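Local coordinates for protein putative silent information regulator 2,Putative silent information regulator 2 (Leishmania infantum, PDB 5OL0) that probably acts as an NAD-dependent deacetylase that removes acetyl groups from lysines of histones and other proteins and helps regulate gene expression, at residues 175-178 against 183-186. Residues are numbered along the deposited sequence; the frame is centred on the assembly and turned at random.
Sequences VSRC and GIVK. With ZN (zinc ion), chain E.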
loop_
_atom_site.group_PDB
_atom_site.type_symbol
_atom_site.label_atom_id
_atom_site.label_comp_id
_atom_site.label_asym_id
_atom_site.label_seq_id
_atom_site.Cartn_x
_atom_site.Cartn_y
_atom_site.Cartn_z
ATOM N N VAL A 175 -13.412 5.985 22.919
ATOM C CA VAL A 175 -13.597 6.654 21.619
ATOM C C VAL A 175 -13.327 8.150 21.715
ATOM O O VAL A 175 -14.081 8.847 22.352
ATOM C CB VAL A 175 -15.044 6.450 21.067
ATOM C CG1 VAL A 175 -15.294 7.265 19.817
ATOM C CG2 VAL A 175 -15.324 5.002 20.750
ATOM N N SER A 176 -12.321 8.653 21.003
ATOM C CA SER A 176 -11.975 10.072 21.023
ATOM C C SER A 176 -13.014 10.985 20.394
ATOM O O SER A 176 -13.700 10.611 19.419
ATOM C CB SER A 176 -10.657 10.293 20.296
ATOM O OG SER A 176 -9.598 9.568 20.919
ATOM N N ARG A 177 -13.101 12.196 20.933
ATOM C CA ARG A 177 -14.133 13.159 20.534
ATOM C C ARG A 177 -13.532 14.525 20.331
ATOM O O ARG A 177 -12.689 14.955 21.111
ATOM C CB ARG A 177 -15.207 13.257 21.626
ATOM C CG ARG A 177 -16.046 12.004 21.785
ATOM C CD ARG A 177 -17.160 12.056 20.743
ATOM N NE ARG A 177 -18.048 10.902 20.741
ATOM C CZ ARG A 177 -19.118 10.767 19.938
ATOM N NH1 ARG A 177 -19.448 11.714 19.055
ATOM N NH2 ARG A 177 -19.854 9.652 19.997
ATOM N N CYS A 178 -13.977 15.194 19.271
ATOM C CA CYS A 178 -13.557 16.523 18.889
ATOM C C CYS A 178 -13.873 17.537 19.998
ATOM O O CYS A 178 -14.947 17.491 20.564
ATOM C CB CYS A 178 -14.366 16.922 17.668
ATOM S SG CYS A 178 -13.855 18.414 16.815
ATOM N N GLY A 183 -17.770 15.810 17.477
ATOM C CA GLY A 183 -17.655 14.733 16.517
ATOM C C GLY A 183 -16.695 13.612 16.944
ATOM O O GLY A 183 -15.849 13.765 17.833
ATOM N N ILE A 184 -16.882 12.473 16.320
ATOM C CA ILE A 184 -16.007 11.330 16.494
ATOM C C ILE A 184 -14.660 11.545 15.801
ATOM O O ILE A 184 -14.613 11.926 14.614
ATOM C CB ILE A 184 -16.629 10.065 15.893
ATOM C CG1 ILE A 184 -17.793 9.579 16.774
ATOM C CG2 ILE A 184 -15.576 8.934 15.800
ATOM C CD1 ILE A 184 -18.827 8.782 15.983
ATOM N N VAL A 185 -13.585 11.293 16.540
ATOM C CA VAL A 185 -12.206 11.418 16.021
ATOM C C VAL A 185 -11.736 10.019 15.634
ATOM O O VAL A 185 -12.116 8.968 16.271
ATOM C CB VAL A 185 -11.282 12.109 17.042
ATOM C CG1 VAL A 185 -9.786 11.900 16.748
ATOM C CG2 VAL A 185 -11.600 13.606 17.068
ATOM N N LYS A 186 -10.940 9.993 14.568
ATOM C CA LYS A 186 -10.190 8.817 14.198
ATOM C C LYS A 186 -8.834 9.209 13.677
ATOM O O LYS A 186 -8.628 10.383 13.281
ATOM C CB LYS A 186 -10.957 7.960 13.186
ATOM C CG LYS A 186 -11.296 8.657 11.882
ATOM C CD LYS A 186 -11.526 7.603 10.804
ATOM C CE LYS A 186 -11.969 8.277 9.518
ATOM N NZ LYS A 186 -10.879 9.073 8.885
HETATM ZN ZN ZN E . -15.237 18.241 14.943
#
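The carbonyl oxygen of G183 is approached by two groups of the 175-178 segment. The backbone N of C178 lies 2.8 Å from G183 O, in a nearly straight hydrogen bond in the carbonyl plane. R177 CA adds a weaker CA-H...O contact to G183 O at 3.3 Å. Two residue pairs further on, V185 N bonds to S176 O at 3.0 Å, rising 46° out of the carbonyl plane. These two bonds flank R177 and I184, which form a single antiparallel bridge. This pairing closes the second CxxC loop of the sirtuin zinc-binding module. C178 SG binds the zinc ion at 2.3 Å, and C154, C157 and C181 complete the site. With SG anti to the backbone N (chi1 -170°), the thiolate reaches the metal while the N-H points to G183. The R177 chain bends at chi2 (-84°) and folds back over I184. I184 CG1 lies over one guanidinium face of R177, offset toward its rim, 3.5 Å from R177 NH1. The hydrogen bond of NH1 goes to G182 O. V185 points its CB at the 175-178 segment, 3.8 Å from S176 CB, and its CG2 lies 3.6 Å from C178 N. S176 OG turns to E169 and N166 of helix 163-171, tying the loop to that helix.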